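Local coordinates for CRISPR-associated protein, Cse1 family (Acidimicrobium ferrooxidans, PDB 4H3T) that probably serves as the large subunit of a type I-E CRISPR Cascade complex, in which Cse1 proteins help recognise invading DNA, at residues H300-R304 / Y315-R319; L363-A367 / D378-D382; V419-R423 / E502-L506. The protein carries 1 engineered substitution. All blocks are in the same frame, centred on the assembly; numbering follows the deposited sequence.

Contact 1: H300-R304 / Y315-R319; sequences HVGWR and YVPLR
Trp-303 and Arg-304 run antiparallel to Val-316 and Pro-317, the first pair non-hydrogen-bonded with Trp-303 CA 4.5 Å from Pro-317 CA, the second hydrogen-bonded. Arg-304 N gives a nearly straight bond to Val-316 O (169° at the hydrogen), and Val-316 N returns one to Arg-304 O. A third backbone bond, from Leu-318 N to Gly-302 O at 2.8 Å, reaches its acceptor from well above the carbonyl plane. Beyond it a water bridges the segments, accepting from Gly-302 N and donating to Leu-318 O, 2.6 Å from the water oxygen. The indole of Trp-303 lies obliquely against the other strand: its CE3 atom meets Tyr-315 CB, and CZ3 comes 3.9 Å from Pro-317 CD. Val-301 CG2 lies over one face of that indole and also touches Pro-317 CB at 3.8 Å. On the sheet face shared by Arg-304 and Val-316, the arginine, extended at first (chi1 169°) and bent at chi3, places its guanidinium so that Val-316 CG2 lies over one face, off centre and 3.1 Å from Arg-304 NH2. Leu-318 spreads its methyls along the backbone, CD1 3.8 Å from Trp-303 O and CD2 against Arg-304 CB. Cut back to an alanine, Leu-318 would lose both methyls, which would probably leave a gap beside the Trp-303 carbonyl and Arg-304 CB without this apolar neighbour. The contact forms the open end of a beta hairpin, strands 303-309 and 312-317, whose first strand also pairs with strand 340-341 through Trp-303 and Gln-341.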
ATOM      1  N   HIS A 300       1.131 -10.214  -0.260  1.00 39.61           N
ATOM      2  CA  HIS A 300       1.174  -8.754  -0.504  1.00 38.67           C
ATOM      3  C   HIS A 300       2.199  -7.982   0.368  1.00 41.52           C
ATOM      4  O   HIS A 300       2.101  -6.756   0.487  1.00 40.93           O
ATOM      5  CB  HIS A 300      -0.205  -8.138  -0.265  1.00 37.69           C
ATOM      6  CG  HIS A 300      -1.226  -8.602  -1.266  1.00 40.82           C
ATOM      7  ND1 HIS A 300      -2.490  -9.028  -0.876  1.00 44.08           N
ATOM      8  CD2 HIS A 300      -1.127  -8.674  -2.603  1.00 41.26           C
ATOM      9  CE1 HIS A 300      -3.100  -9.383  -2.007  1.00 44.45           C
ATOM     10  NE2 HIS A 300      -2.316  -9.135  -3.073  1.00 43.35           N
ATOM     11  N   VAL A 301       3.105  -8.681   1.019  1.00 40.07           N
ATOM     12  CA  VAL A 301       4.084  -8.036   1.916  1.00 39.77           C
ATOM     13  C   VAL A 301       5.482  -8.677   1.715  1.00 42.72           C
ATOM     14  O   VAL A 301       5.587  -9.887   1.710  1.00 39.90           O
ATOM     15  CB  VAL A 301       3.582  -8.100   3.392  1.00 42.26           C
ATOM     16  CG1 VAL A 301       3.109  -9.494   3.798  1.00 43.67           C
ATOM     17  CG2 VAL A 301       4.626  -7.548   4.412  1.00 40.68           C
ATOM     18  N   GLY A 302       6.515  -7.836   1.608  1.00 38.59           N
ATOM     19  CA  GLY A 302       7.915  -8.227   1.560  1.00 41.40           C
ATOM     20  C   GLY A 302       8.462  -8.117   2.972  1.00 43.85           C
ATOM     21  O   GLY A 302       7.847  -7.456   3.827  1.00 38.32           O
ATOM     22  N   TRP A 303       9.579  -8.799   3.251  1.00 41.21           N
ATOM     23  CA  TRP A 303      10.155  -8.883   4.603  1.00 42.37           C
ATOM     24  C   TRP A 303      11.628  -8.613   4.617  1.00 46.07           C
ATOM     25  O   TRP A 303      12.318  -8.792   3.618  1.00 42.60           O
ATOM     26  CB  TRP A 303       9.916 -10.288   5.219  1.00 43.47           C
ATOM     27  CG  TRP A 303       8.461 -10.642   5.298  1.00 43.81           C
ATOM     28  CD1 TRP A 303       7.711 -11.218   4.312  1.00 46.63           C
ATOM     29  CD2 TRP A 303       7.556 -10.350   6.369  1.00 43.67           C
ATOM     30  NE1 TRP A 303       6.396 -11.284   4.696  1.00 45.38           N
ATOM     31  CE2 TRP A 303       6.266 -10.765   5.954  1.00 46.23           C
ATOM     32  CE3 TRP A 303       7.699  -9.778   7.642  1.00 45.54           C
ATOM     33  CZ2 TRP A 303       5.131 -10.622   6.773  1.00 44.67           C
ATOM     34  CZ3 TRP A 303       6.584  -9.690   8.468  1.00 45.67           C
ATOM     35  CH2 TRP A 303       5.314 -10.073   8.010  1.00 46.02           C
ATOM     36  N   ARG A 304      12.083  -8.074   5.743  1.00 46.10           N
ATOM     37  CA  ARG A 304      13.497  -7.863   6.033  1.00 48.00           C
ATOM     38  C   ARG A 304      13.793  -8.645   7.283  1.00 49.32           C
ATOM     39  O   ARG A 304      13.058  -8.534   8.269  1.00 47.21           O
ATOM     40  CB  ARG A 304      13.790  -6.352   6.226  1.00 51.58           C
ATOM     41  CG  ARG A 304      15.154  -6.019   6.779  1.00 74.08           C
ATOM     42  CD  ARG A 304      15.357  -4.512   6.822  1.00 76.92           C
ATOM     43  NE  ARG A 304      14.449  -3.817   7.756  1.00 76.19           N
ATOM     44  CZ  ARG A 304      14.613  -3.730   9.081  1.00 86.14           C
ATOM     45  NH1 ARG A 304      15.640  -4.323   9.674  1.00 63.39           N
ATOM     46  NH2 ARG A 304      13.755  -3.046   9.817  1.00 85.42           N
ATOM     47  N   TYR A 315      11.536 -11.130  11.595  1.00 45.83           N
ATOM     48  CA  TYR A 315      11.327 -10.418  10.363  1.00 48.06           C
ATOM     49  C   TYR A 315      10.431  -9.259  10.587  1.00 52.92           C
ATOM     50  O   TYR A 315       9.477  -9.374  11.344  1.00 54.72           O
ATOM     51  CB  TYR A 315      10.687 -11.331   9.322  1.00 48.12           C
ATOM     52  CG  TYR A 315      11.549 -12.494   8.911  1.00 50.10           C
ATOM     53  CD1 TYR A 315      12.460 -12.374   7.869  1.00 50.65           C
ATOM     54  CD2 TYR A 315      11.441 -13.726   9.547  1.00 51.22           C
ATOM     55  CE1 TYR A 315      13.288 -13.438   7.505  1.00 50.94           C
ATOM     56  CE2 TYR A 315      12.259 -14.793   9.189  1.00 52.50           C
ATOM     57  CZ  TYR A 315      13.180 -14.642   8.165  1.00 57.88           C
ATOM     58  OH  TYR A 315      13.965 -15.674   7.754  1.00 61.96           O
ATOM     59  N   VAL A 316      10.650  -8.190   9.846  1.00 48.59           N
ATOM     60  CA  VAL A 316       9.755  -7.055   9.880  1.00 46.73           C
ATOM     61  C   VAL A 316       9.298  -6.793   8.445  1.00 47.32           C
ATOM     62  O   VAL A 316      10.069  -7.029   7.500  1.00 44.90           O
ATOM     63  CB  VAL A 316      10.346  -5.806  10.568  1.00 52.79           C
ATOM     64  CG1 VAL A 316      10.665  -6.107  12.034  1.00 55.28           C
ATOM     65  CG2 VAL A 316      11.591  -5.301   9.863  1.00 52.88           C
ATOM     66  N   PRO A 317       8.090  -6.221   8.248  1.00 42.61           N
ATOM     67  CA  PRO A 317       7.655  -5.926   6.871  1.00 41.81           C
ATOM     68  C   PRO A 317       8.506  -4.856   6.188  1.00 45.75           C
ATOM     69  O   PRO A 317       8.872  -3.882   6.818  1.00 43.12           O
ATOM     70  CB  PRO A 317       6.206  -5.397   7.061  1.00 44.73           C
ATOM     71  CG  PRO A 317       5.774  -5.833   8.424  1.00 48.18           C
ATOM     72  CD  PRO A 317       7.032  -5.895   9.241  1.00 44.67           C
ATOM     73  N   LEU A 318       8.767  -5.001   4.911  1.00 44.37           N
ATOM     74  CA  LEU A 318       9.364  -3.931   4.111  1.00 42.09           C
ATOM     75  C   LEU A 318       8.273  -2.856   3.901  1.00 49.82           C
ATOM     76  O   LEU A 318       7.108  -3.194   3.559  1.00 43.68           O
ATOM     77  CB  LEU A 318       9.808  -4.448   2.765  1.00 41.20           C
ATOM     78  CG  LEU A 318      11.098  -5.248   2.726  1.00 45.39           C
ATOM     79  CD1 LEU A 318      11.301  -5.877   1.373  1.00 45.88           C
ATOM     80  CD2 LEU A 318      12.297  -4.353   3.162  1.00 50.98           C
ATOM     81  N   ARG A 319       8.633  -1.597   4.040  1.00 49.44           N
ATOM     82  CA  ARG A 319       7.636  -0.511   4.008  1.00 50.96           C
ATOM     83  C   ARG A 319       8.033   0.618   3.123  1.00 58.08           C
ATOM     84  O   ARG A 319       9.178   1.055   3.148  1.00 57.39           O
ATOM     85  CB  ARG A 319       7.370   0.041   5.405  1.00 53.12           C
ATOM     86  CG  ARG A 319       6.653  -0.948   6.301  1.00 59.98           C
ATOM     87  CD  ARG A 319       6.144  -0.234   7.529  1.00 63.61           C
ATOM     88  NE  ARG A 319       5.541  -1.133   8.513  1.00 55.18           N
ATOM     89  CZ  ARG A 319       6.174  -1.752   9.502  1.00 73.90           C
ATOM     90  NH1 ARG A 319       7.502  -1.677   9.610  1.00 74.29           N
ATOM     91  NH2 ARG A 319       5.500  -2.512  10.349  1.00 64.29           N
TER
HETATM   92  O   HOH W   1       6.164  -5.011   1.886  1.00 43.00           O

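Contact 2: L363-A367 / D378-D382; sequences LVTSA and DLAYD
A long beta hairpin, strands 359-370 and 375-387, brings Leu-363 to Ala-367 alongside Asp-378 to Asp-382, the two short segments running 177° apart with their axes 4.6 Å from each other. Two hydrogen-bonded pairs hold them. Val-364 N meets Asp-382 O at 2.8 Å almost straight (175° at the hydrogen), whereas the return bond from Asp-382 N to Val-364 O is more bent. Ser-366 and Ala-380 exchange bonds in the same way, each donor tilted about 30° from the carbonyl plane of its acceptor. Between them, Thr-365 CA lies 3.2 Å from Ala-380 O, a CA-H...O contact beside the non-hydrogen-bonded pair Thr-365 and Tyr-381. In the antiparallel three-stranded sheet, strand 359-370 is central: its other edge bonds to strand 202-206 through Leu-363 and Thr-365. On the Thr-365 and Tyr-381 face, Leu-363 CD1 comes to the edge of the phenol ring, near its plane, 3.8 Å from Tyr-381 CE1. Further along this face, Leu-379, with CG anti to N, lays CD1 3.5 Å from Ser-366 O and against Ala-367 CB. The Ser-366 and Ala-380 side chains share the other face, where Ser-366 OG touches Ala-380 CB at 3.3 Å while bonding to Ala-320 O. Asp-382 turns its carboxylate away from the partner strand, OD2 accepting from Val-326 N and OD1 forming a salt bridge with Arg-468.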
ATOM      1  N   LEU A 363       0.538  -1.104  -6.857  1.00 39.26           N
ATOM      2  CA  LEU A 363      -0.122  -0.284  -5.850  1.00 37.60           C
ATOM      3  C   LEU A 363       0.619  -0.507  -4.571  1.00 39.85           C
ATOM      4  O   LEU A 363       0.720  -1.637  -4.147  1.00 39.82           O
ATOM      5  CB  LEU A 363      -1.582  -0.706  -5.708  1.00 38.61           C
ATOM      6  CG  LEU A 363      -2.403  -0.102  -4.531  1.00 43.67           C
ATOM      7  CD1 LEU A 363      -2.427   1.415  -4.555  1.00 46.13           C
ATOM      8  CD2 LEU A 363      -3.781  -0.643  -4.560  1.00 48.33           C
ATOM      9  N   VAL A 364       1.114   0.541  -3.930  1.00 39.65           N
ATOM     10  CA  VAL A 364       1.809   0.421  -2.655  1.00 40.50           C
ATOM     11  C   VAL A 364       1.125   1.239  -1.606  1.00 42.04           C
ATOM     12  O   VAL A 364       0.890   2.444  -1.827  1.00 40.45           O
ATOM     13  CB  VAL A 364       3.266   0.957  -2.951  1.00 48.25           C
ATOM     14  CG1 VAL A 364       4.111   1.110  -1.730  1.00 51.41           C
ATOM     15  CG2 VAL A 364       3.980   0.078  -3.973  1.00 47.23           C
ATOM     16  N   THR A 365       0.926   0.685  -0.431  1.00 39.40           N
ATOM     17  CA  THR A 365       0.486   1.457   0.734  1.00 39.11           C
ATOM     18  C   THR A 365       1.264   1.114   2.028  1.00 43.72           C
ATOM     19  O   THR A 365       1.705  -0.017   2.208  1.00 45.06           O
ATOM     20  CB  THR A 365      -1.034   1.286   1.043  1.00 50.62           C
ATOM     21  OG1 THR A 365      -1.228  -0.034   1.615  1.00 55.31           O
ATOM     22  CG2 THR A 365      -1.907   1.514  -0.211  1.00 48.83           C
ATOM     23  N   SER A 366       1.452   2.117   2.914  1.00 43.21           N
ATOM     24  CA  SER A 366       1.980   1.874   4.281  1.00 45.04           C
ATOM     25  C   SER A 366       1.487   2.945   5.179  1.00 47.96           C
ATOM     26  O   SER A 366       1.058   3.984   4.704  1.00 45.43           O
ATOM     27  CB  SER A 366       3.514   1.781   4.318  1.00 49.00           C
ATOM     28  OG  SER A 366       4.068   3.059   4.137  1.00 53.50           O
ATOM     29  N   ALA A 367       1.523   2.696   6.475  1.00 47.28           N
ATOM     30  CA  ALA A 367       1.020   3.637   7.480  1.00 48.31           C
ATOM     31  C   ALA A 367       1.995   3.770   8.582  1.00 54.34           C
ATOM     32  O   ALA A 367       2.760   2.837   8.835  1.00 51.86           O
ATOM     33  CB  ALA A 367      -0.305   3.157   8.020  1.00 49.37           C
ATOM     34  N   ASP A 378       0.955   9.236   9.295  1.00 52.41           N
ATOM     35  CA  ASP A 378       1.376   9.319   7.908  1.00 52.13           C
ATOM     36  C   ASP A 378       0.866   8.159   7.151  1.00 53.90           C
ATOM     37  O   ASP A 378       0.732   7.075   7.702  1.00 50.72           O
ATOM     38  CB  ASP A 378       2.904   9.362   7.785  1.00 56.31           C
ATOM     39  CG  ASP A 378       3.348  10.465   6.831  1.00 85.67           C
ATOM     40  OD1 ASP A 378       2.842  10.492   5.655  1.00 85.85           O
ATOM     41  OD2 ASP A 378       4.152  11.338   7.266  1.00 93.21           O
ATOM     42  N   LEU A 379       0.562   8.376   5.909  1.00 52.07           N
ATOM     43  CA  LEU A 379       0.079   7.312   5.057  1.00 54.33           C
ATOM     44  C   LEU A 379       0.815   7.413   3.731  1.00 62.11           C
ATOM     45  O   LEU A 379       0.849   8.507   3.170  1.00 64.72           O
ATOM     46  CB  LEU A 379      -1.434   7.485   4.875  1.00 55.78           C
ATOM     47  CG  LEU A 379      -2.215   6.379   4.161  1.00 63.11           C
ATOM     48  CD1 LEU A 379      -2.228   5.101   4.989  1.00 64.42           C
ATOM     49  CD2 LEU A 379      -3.640   6.844   3.948  1.00 67.42           C
ATOM     50  N   ALA A 380       1.536   6.362   3.331  1.00 54.56           N
ATOM     51  CA  ALA A 380       2.178   6.285   2.008  1.00 54.90           C
ATOM     52  C   ALA A 380       1.177   5.558   1.088  1.00 52.63           C
ATOM     53  O   ALA A 380       0.577   4.526   1.468  1.00 47.34           O
ATOM     54  CB  ALA A 380       3.505   5.522   2.089  1.00 57.53           C
ATOM     55  N   TYR A 381       0.958   6.101  -0.082  1.00 50.27           N
ATOM     56  CA  TYR A 381      -0.021   5.562  -1.033  1.00 51.35           C
ATOM     57  C   TYR A 381       0.482   5.926  -2.439  1.00 51.30           C
ATOM     58  O   TYR A 381       0.841   7.067  -2.644  1.00 48.69           O
ATOM     59  CB  TYR A 381      -1.386   6.148  -0.718  1.00 57.63           C
ATOM     60  CG  TYR A 381      -2.290   6.166  -1.922  1.00 70.31           C
ATOM     61  CD1 TYR A 381      -2.664   4.984  -2.552  1.00 75.08           C
ATOM     62  CD2 TYR A 381      -2.747   7.368  -2.459  1.00 75.21           C
ATOM     63  CE1 TYR A 381      -3.396   4.993  -3.737  1.00 81.09           C
ATOM     64  CE2 TYR A 381      -3.529   7.387  -3.621  1.00 78.79           C
ATOM     65  CZ  TYR A 381      -3.833   6.192  -4.268  1.00 94.96           C
ATOM     66  OH  TYR A 381      -4.576   6.135  -5.430  1.00104.75           O
ATOM     67  N   ASP A 382       0.666   4.956  -3.340  1.00 42.19           N
ATOM     68  CA  ASP A 382       1.223   5.271  -4.667  1.00 40.42           C
ATOM     69  C   ASP A 382       1.039   4.146  -5.600  1.00 41.99           C
ATOM     70  O   ASP A 382       0.689   3.047  -5.176  1.00 41.05           O
ATOM     71  CB  ASP A 382       2.741   5.597  -4.528  1.00 45.79           C
ATOM     72  CG  ASP A 382       3.330   6.650  -5.496  1.00 64.44           C
ATOM     73  OD1 ASP A 382       2.754   6.842  -6.622  1.00 57.22           O
ATOM     74  OD2 ASP A 382       4.351   7.317  -5.116  1.00 76.57           O
TER

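Contact 3: V419-R423 / E502-L506; sequences VAEAR and ELAQL
Val-419 and Ala-422 on one side, Glu-502, Leu-503 and Leu-506 on the other, pack the end of helix 417-420 against the end of helix 481-504, beside helices 445-473 and 511-532, consistent with the C-terminal four-helix bundle of the Cse1 family. Apolar contacts make up most of the junction. Val-419 CG1, anti to the backbone N at chi1 165°, points toward the other helix and meets the aliphatic root of the glutamate, 3.4 Å from Glu-502 CB; the same methyl lies more loosely against Leu-503 CG, at 4.2 Å. One turn on, the branched end of Leu-506 fits over the 3-10 turn at Ala-422 and Arg-423. Its CD2 is 3.8 Å from Ala-422 CB and also approaches the peptide, 3.6 Å from Arg-423 N, while CD1 lies against the same alanine methyl. Helix 511-532 packs beside the junction, with Phe-521 touching Val-419 and Ala-513 touching Ala-422, and Leu-455 of helix 445-473 meets Glu-502. Backbone bonds shape each turn internally: Ala-422 N to Val-419 O in the first segment, and Leu-506 N to Leu-503 O in the second, which helps bring the Leu-506 side chain round to its partner. The polar part is a salt bridge. Arg-423 bends at chi3 and Glu-502 folds at chi2 (-70°); the two side chains meet at a slant, with the guanidinium and carboxylate planes 29° apart. The attraction is one of charge without a directed N-H, because Glu-502 OE1 sits well out of the guanidinium plane, 3.4 Å from Arg-423 NH1.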
ATOM      1  N   VAL A 419      25.341  24.113  -3.863  1.00 39.82           N
ATOM      2  CA  VAL A 419      24.752  25.334  -4.399  1.00 40.67           C
ATOM      3  C   VAL A 419      23.712  25.855  -3.393  1.00 42.96           C
ATOM      4  O   VAL A 419      23.625  27.068  -3.171  1.00 43.32           O
ATOM      5  CB  VAL A 419      24.144  25.060  -5.822  1.00 47.02           C
ATOM      6  CG1 VAL A 419      23.217  26.189  -6.265  1.00 49.61           C
ATOM      7  CG2 VAL A 419      25.262  24.842  -6.817  1.00 46.47           C
ATOM      8  N   ALA A 420      22.893  24.959  -2.810  1.00 40.08           N
ATOM      9  CA  ALA A 420      21.837  25.361  -1.852  1.00 38.69           C
ATOM     10  C   ALA A 420      22.433  26.107  -0.649  1.00 43.38           C
ATOM     11  O   ALA A 420      21.855  27.058  -0.137  1.00 44.15           O
ATOM     12  CB  ALA A 420      21.096  24.139  -1.361  1.00 38.11           C
ATOM     13  N   GLU A 421      23.581  25.673  -0.216  1.00 39.46           N
ATOM     14  CA  GLU A 421      24.207  26.280   0.954  1.00 40.42           C
ATOM     15  C   GLU A 421      25.017  27.556   0.649  1.00 44.21           C
ATOM     16  O   GLU A 421      25.553  28.169   1.592  1.00 38.70           O
ATOM     17  CB  GLU A 421      25.104  25.248   1.635  1.00 40.25           C
ATOM     18  CG  GLU A 421      26.402  24.967   0.930  1.00 42.87           C
ATOM     19  CD  GLU A 421      27.163  23.835   1.572  1.00 43.56           C
ATOM     20  OE1 GLU A 421      26.608  23.184   2.481  1.00 50.20           O
ATOM     21  OE2 GLU A 421      28.328  23.614   1.176  1.00 50.18           O
ATOM     22  N   ALA A 422      25.211  27.903  -0.654  1.00 43.60           N
ATOM     23  CA  ALA A 422      26.042  29.036  -1.034  1.00 43.03           C
ATOM     24  C   ALA A 422      25.613  30.329  -0.348  1.00 45.98           C
ATOM     25  O   ALA A 422      26.468  31.110   0.057  1.00 45.65           O
ATOM     26  CB  ALA A 422      26.016  29.241  -2.555  1.00 43.66           C
ATOM     27  N   ARG A 423      24.329  30.557  -0.197  1.00 42.01           N
ATOM     28  CA  ARG A 423      23.877  31.791   0.473  1.00 43.59           C
ATOM     29  C   ARG A 423      24.315  31.875   1.981  1.00 45.46           C
ATOM     30  O   ARG A 423      24.282  32.947   2.543  1.00 43.75           O
ATOM     31  CB  ARG A 423      22.360  31.964   0.317  1.00 47.18           C
ATOM     32  CG  ARG A 423      21.426  31.243   1.223  1.00 50.83           C
ATOM     33  CD  ARG A 423      19.999  31.180   0.574  1.00 53.83           C
ATOM     34  NE  ARG A 423      19.974  29.973  -0.248  1.00 75.52           N
ATOM     35  CZ  ARG A 423      19.003  29.075  -0.343  1.00 80.48           C
ATOM     36  NH1 ARG A 423      19.189  27.975  -1.050  1.00 62.61           N
ATOM     37  NH2 ARG A 423      17.827  29.274   0.263  1.00 67.79           N
ATOM     38  N   GLU A 502      19.509  29.021  -8.706  1.00 48.78           N
ATOM     39  CA  GLU A 502      19.985  29.326  -7.333  1.00 46.69           C
ATOM     40  C   GLU A 502      21.197  30.243  -7.312  1.00 50.60           C
ATOM     41  O   GLU A 502      21.251  31.163  -6.496  1.00 49.71           O
ATOM     42  CB  GLU A 502      20.316  27.995  -6.608  1.00 46.48           C
ATOM     43  CG  GLU A 502      19.072  27.187  -6.294  1.00 52.33           C
ATOM     44  CD  GLU A 502      18.202  27.816  -5.219  1.00 66.73           C
ATOM     45  OE1 GLU A 502      18.731  28.535  -4.339  1.00 79.78           O
ATOM     46  OE2 GLU A 502      16.970  27.648  -5.312  1.00 64.64           O
ATOM     47  N   LEU A 503      22.165  30.014  -8.223  1.00 47.86           N
ATOM     48  CA  LEU A 503      23.341  30.867  -8.315  1.00 48.34           C
ATOM     49  C   LEU A 503      22.948  32.288  -8.703  1.00 53.67           C
ATOM     50  O   LEU A 503      23.470  33.235  -8.143  1.00 50.68           O
ATOM     51  CB  LEU A 503      24.357  30.315  -9.311  1.00 49.04           C
ATOM     52  CG  LEU A 503      24.961  28.961  -8.931  1.00 52.91           C
ATOM     53  CD1 LEU A 503      25.639  28.293 -10.174  1.00 56.73           C
ATOM     54  CD2 LEU A 503      25.925  29.106  -7.730  1.00 52.20           C
ATOM     55  N   ALA A 504      21.995  32.449  -9.602  1.00 53.63           N
ATOM     56  CA  ALA A 504      21.578  33.796 -10.032  1.00 56.01           C
ATOM     57  C   ALA A 504      20.882  34.592  -8.892  1.00 58.26           C
ATOM     58  O   ALA A 504      20.767  35.794  -8.983  1.00 56.93           O
ATOM     59  CB  ALA A 504      20.635  33.679 -11.259  1.00 57.89           C
ATOM     60  N   GLN A 505      20.398  33.933  -7.851  1.00 52.98           N
ATOM     61  CA  GLN A 505      19.744  34.606  -6.722  1.00 53.06           C
ATOM     62  C   GLN A 505      20.723  35.057  -5.632  1.00 54.58           C
ATOM     63  O   GLN A 505      20.293  35.733  -4.704  1.00 55.15           O
ATOM     64  CB  GLN A 505      18.738  33.666  -6.079  1.00 53.75           C
ATOM     65  CG  GLN A 505      17.537  33.336  -6.991  1.00 73.81           C
ATOM     66  CD  GLN A 505      16.257  34.007  -6.528  1.00100.09           C
ATOM     67  OE1 GLN A 505      16.215  35.222  -6.255  1.00 84.03           O
ATOM     68  NE2 GLN A 505      15.176  33.230  -6.424  1.00108.36           N
ATOM     69  N   LEU A 506      22.011  34.695  -5.722  1.00 48.05           N
ATOM     70  CA  LEU A 506      22.981  35.069  -4.679  1.00 46.95           C
ATOM     71  C   LEU A 506      23.200  36.546  -4.624  1.00 51.85           C
ATOM     72  O   LEU A 506      23.310  37.175  -5.659  1.00 51.95           O
ATOM     73  CB  LEU A 506      24.327  34.384  -4.909  1.00 45.87           C
ATOM     74  CG  LEU A 506      24.318  32.860  -4.686  1.00 48.03           C
ATOM     75  CD1 LEU A 506      25.606  32.278  -5.172  1.00 50.88           C
ATOM     76  CD2 LEU A 506      24.133  32.522  -3.225  1.00 48.17           C
TER

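Overall arrangement
Contacts 1 and 2 are neighbours, with centres 14 Å apart and nearest atoms about 4 Å apart, though they do not touch. Each belongs to a hairpin of a separate three-stranded antiparallel sheet, and strand 202-206 ties them together: Val-203 bonds to the backbone of His-300, while Phe-202 and Ala-204 bond to strand 359-370. Contact 3 stands apart in the helical region, its centre about 34 Å from that of contact 2 and 41 Å from that of contact 1. Helix 445-473 spans part of this separation, since its Arg-468 pairs with Asp-382 in contact 2 and its Leu-455 touches Glu-502 in contact 3. Along the chain the three contacts follow in series.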